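PDB 2HKE: diphosphomevalonate decarboxylase, putative from Trypanosoma brucei, which probably catalyses the ATP-dependent decarboxylation of (R)-5-diphosphomevalonate to isopentenyl diphosphate, a precursor of isoprenoids and sterols. Local coordinates for residues 204-209 against 256-261. The protein carries 1 engineered substitution. Residues are numbered along the deposited sequence; the frame is centred on the assembly and turned at random.
Sequences QQSLKT and ATTEPK
Gln205 and Thr209, one turn apart on helix 199-209, take hold of both backbone polar groups of Glu259. A glutamine suits this place because its amide can reach across and donate: NE2 lies 2.8 Å from Glu259 O in a nearly straight hydrogen bond (170° at the hydrogen), the acceptor close to the amide plane. With CG anti to the backbone N (chi1 -162°) and a bend at chi2, the amide lies against the Glu259 carbonyl, with NE2 3.7 Å from CD of the cis Pro260. Thr209 OG1 is used twice, accepting from Glu259 N at 2.9 Å and giving its own proton to Gln205 O, from above that carbonyl plane. Gln205 O also accepts the helical bond from Thr209 N. The contact ties the last turns of helix 199-209 to the loop between helices 237-256 and 267-283, within the C-terminal domain of the GHMP-type fold. Thr258 suits its place by having two unlike branches: its methyl CG2 packs 3.8 Å from Gln205 CG and 3.4 Å from Thr209 OG1, while OG1 lies 2.7 Å from Ser206 OG. Ser206 and Thr258 are both buried, and each hydroxyl has a further partner, Trp20 NE1 for the serine and Ile254 O for the threonine, the latter tying Thr258 back to helix 237-256. A water bridges the end of the helix to the glutamate, donating to Thr209 O and, weakly, to Glu259 OE1.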
ATOM      1  N   GLN A 204      -4.635 -13.681  10.500  1.00 19.95           N
ATOM      2  CA  GLN A 204      -4.406 -15.007  11.083  1.00 21.11           C
ATOM      3  C   GLN A 204      -5.765 -15.645  11.490  1.00 21.32           C
ATOM      4  O   GLN A 204      -5.926 -16.842  11.409  1.00 21.58           O
ATOM      5  CB  GLN A 204      -3.464 -14.930  12.266  1.00 20.83           C
ATOM      6  CG  GLN A 204      -2.041 -14.443  11.867  1.00 22.66           C
ATOM      7  CD  GLN A 204      -1.475 -15.211  10.664  1.00 23.05           C
ATOM      8  OE1 GLN A 204      -1.605 -14.773   9.516  1.00 22.48           O
ATOM      9  NE2 GLN A 204      -0.926 -16.391  10.909  1.00 25.41           N
ATOM     10  N   GLN A 205      -6.723 -14.838  11.887  1.00 22.51           N
ATOM     11  CA  GLN A 205      -8.048 -15.381  12.190  1.00 22.23           C
ATOM     12  C   GLN A 205      -8.667 -15.955  10.924  1.00 21.92           C
ATOM     13  O   GLN A 205      -9.251 -17.026  10.925  1.00 20.84           O
ATOM     14  CB  GLN A 205      -8.909 -14.305  12.838  1.00 24.23           C
ATOM     15  CG  GLN A 205     -10.120 -14.850  13.591  1.00 26.67           C
ATOM     16  CD  GLN A 205      -9.785 -15.712  14.819  1.00 33.29           C
ATOM     17  OE1 GLN A 205      -8.638 -15.726  15.318  1.00 36.83           O
ATOM     18  NE2 GLN A 205     -10.808 -16.439  15.324  1.00 33.82           N
ATOM     19  N   SER A 206      -8.496 -15.266   9.792  1.00 21.53           N
ATOM     20  CA  SER A 206      -8.938 -15.814   8.490  1.00 21.04           C
ATOM     21  C   SER A 206      -8.242 -17.105   8.156  1.00 21.29           C
ATOM     22  O   SER A 206      -8.842 -18.025   7.707  1.00 21.12           O
ATOM     23  CB  SER A 206      -8.713 -14.803   7.344  1.00 20.94           C
ATOM     24  OG  SER A 206      -9.473 -13.634   7.521  1.00 19.99           O
ATOM     25  N   LEU A 207      -6.942 -17.181   8.377  1.00 23.28           N
ATOM     26  CA  LEU A 207      -6.212 -18.354   8.042  1.00 24.37           C
ATOM     27  C   LEU A 207      -6.696 -19.512   8.870  1.00 25.31           C
ATOM     28  O   LEU A 207      -6.770 -20.614   8.352  1.00 25.94           O
ATOM     29  CB  LEU A 207      -4.714 -18.149   8.255  1.00 24.02           C
ATOM     30  CG  LEU A 207      -3.759 -19.194   7.735  1.00 24.61           C
ATOM     31  CD1 LEU A 207      -3.912 -19.507   6.231  1.00 22.82           C
ATOM     32  CD2 LEU A 207      -2.318 -18.620   8.027  1.00 25.39           C
ATOM     33  N   LYS A 208      -7.026 -19.245  10.136  1.00 26.45           N
ATOM     34  CA  LYS A 208      -7.531 -20.272  11.058  1.00 27.29           C
ATOM     35  C   LYS A 208      -8.956 -20.753  10.728  1.00 27.93           C
ATOM     36  O   LYS A 208      -9.264 -21.925  10.929  1.00 28.45           O
ATOM     37  CB  LYS A 208      -7.521 -19.715  12.481  1.00 28.33           C
ATOM     38  CG  LYS A 208      -7.745 -20.727  13.611  1.00 29.25           C
ATOM     39  CD  LYS A 208      -7.971 -20.002  14.917  1.00 31.63           C
ATOM     40  CE  LYS A 208      -8.052 -20.965  16.119  1.00 35.80           C
ATOM     41  NZ  LYS A 208      -8.171 -20.197  17.415  1.00 40.05           N
ATOM     42  N   THR A 209      -9.823 -19.851  10.274  1.00 26.44           N
ATOM     43  CA  THR A 209     -11.259 -20.099  10.248  1.00 26.19           C
ATOM     44  C   THR A 209     -11.989 -19.972   8.916  1.00 27.04           C
ATOM     45  O   THR A 209     -13.047 -20.600   8.736  1.00 25.77           O
ATOM     46  CB  THR A 209     -11.972 -19.203  11.284  1.00 26.67           C
ATOM     47  OG1 THR A 209     -11.891 -17.821  10.883  1.00 24.23           O
ATOM     48  CG2 THR A 209     -11.318 -19.390  12.693  1.00 25.95           C
ATOM     49  N   ALA A 256     -15.577 -12.032   5.293  1.00 22.18           N
ATOM     50  CA  ALA A 256     -16.979 -12.299   5.646  1.00 22.93           C
ATOM     51  C   ALA A 256     -17.182 -13.728   6.163  1.00 23.90           C
ATOM     52  O   ALA A 256     -18.121 -13.958   6.892  1.00 25.09           O
ATOM     53  CB  ALA A 256     -17.893 -12.064   4.418  1.00 23.49           C
ATOM     54  N   THR A 257     -16.328 -14.660   5.767  1.00 22.02           N
ATOM     55  CA  THR A 257     -16.389 -16.068   6.158  1.00 22.79           C
ATOM     56  C   THR A 257     -15.355 -16.447   7.241  1.00 23.74           C
ATOM     57  O   THR A 257     -15.128 -17.633   7.542  1.00 23.34           O
ATOM     58  CB  THR A 257     -16.174 -16.941   4.959  1.00 22.58           C
ATOM     59  OG1 THR A 257     -14.888 -16.689   4.410  1.00 22.47           O
ATOM     60  CG2 THR A 257     -17.248 -16.701   3.865  1.00 24.14           C
ATOM     61  N   THR A 258     -14.727 -15.425   7.803  1.00 22.93           N
ATOM     62  CA  THR A 258     -13.873 -15.571   8.974  1.00 22.67           C
ATOM     63  C   THR A 258     -14.789 -15.653  10.185  1.00 23.23           C
ATOM     64  O   THR A 258     -15.893 -15.102  10.181  1.00 21.65           O
ATOM     65  CB  THR A 258     -12.886 -14.374   9.063  1.00 21.92           C
ATOM     66  OG1 THR A 258     -12.036 -14.408   7.907  1.00 20.92           O
ATOM     67  CG2 THR A 258     -11.986 -14.418  10.330  1.00 21.77           C
ATOM     68  N   GLU A 259     -14.311 -16.335  11.228  1.00 25.62           N
ATOM     69  CA  GLU A 259     -15.075 -16.461  12.492  1.00 27.32           C
ATOM     70  C   GLU A 259     -14.263 -15.993  13.681  1.00 27.06           C
ATOM     71  O   GLU A 259     -13.212 -16.562  13.972  1.00 27.82           O
ATOM     72  CB  GLU A 259     -15.493 -17.917  12.651  1.00 27.91           C
ATOM     73  CG  GLU A 259     -16.375 -18.351  11.530  1.00 31.56           C
ATOM     74  CD  GLU A 259     -17.090 -19.644  11.774  1.00 34.70           C
ATOM     75  OE1 GLU A 259     -16.523 -20.520  12.470  1.00 45.19           O
ATOM     76  OE2 GLU A 259     -18.230 -19.783  11.250  1.00 46.12           O
ATOM     77  N   PRO A 260     -14.689 -14.914  14.356  1.00 27.17           N
ATOM     78  CA  PRO A 260     -15.816 -14.009  14.089  1.00 27.37           C
ATOM     79  C   PRO A 260     -15.633 -13.255  12.776  1.00 27.29           C
ATOM     80  O   PRO A 260     -14.491 -13.053  12.333  1.00 26.36           O
ATOM     81  CB  PRO A 260     -15.750 -13.010  15.227  1.00 28.33           C
ATOM     82  CG  PRO A 260     -14.842 -13.560  16.219  1.00 28.40           C
ATOM     83  CD  PRO A 260     -13.945 -14.523  15.556  1.00 28.34           C
ATOM     84  N   LYS A 261     -16.753 -12.863  12.167  1.00 27.17           N
ATOM     85  CA  LYS A 261     -16.741 -12.148  10.897  1.00 26.93           C
ATOM     86  C   LYS A 261     -15.938 -10.855  11.027  1.00 24.55           C
ATOM     87  O   LYS A 261     -15.968 -10.162  12.055  1.00 24.87           O
ATOM     88  CB  LYS A 261     -18.163 -11.811  10.498  1.00 27.74           C
ATOM     89  CG  LYS A 261     -18.392 -11.363   9.100  1.00 30.07           C
ATOM     90  CD  LYS A 261     -19.903 -11.035   8.918  1.00 30.72           C
ATOM     91  CE  LYS A 261     -20.168 -10.160   7.678  1.00 34.80           C
ATOM     92  NZ  LYS A 261     -21.658  -9.977   7.354  1.00 38.21           N
TER
HETATM   93  O   HOH W   1     -14.851 -21.489  10.801  1.00 56.73           O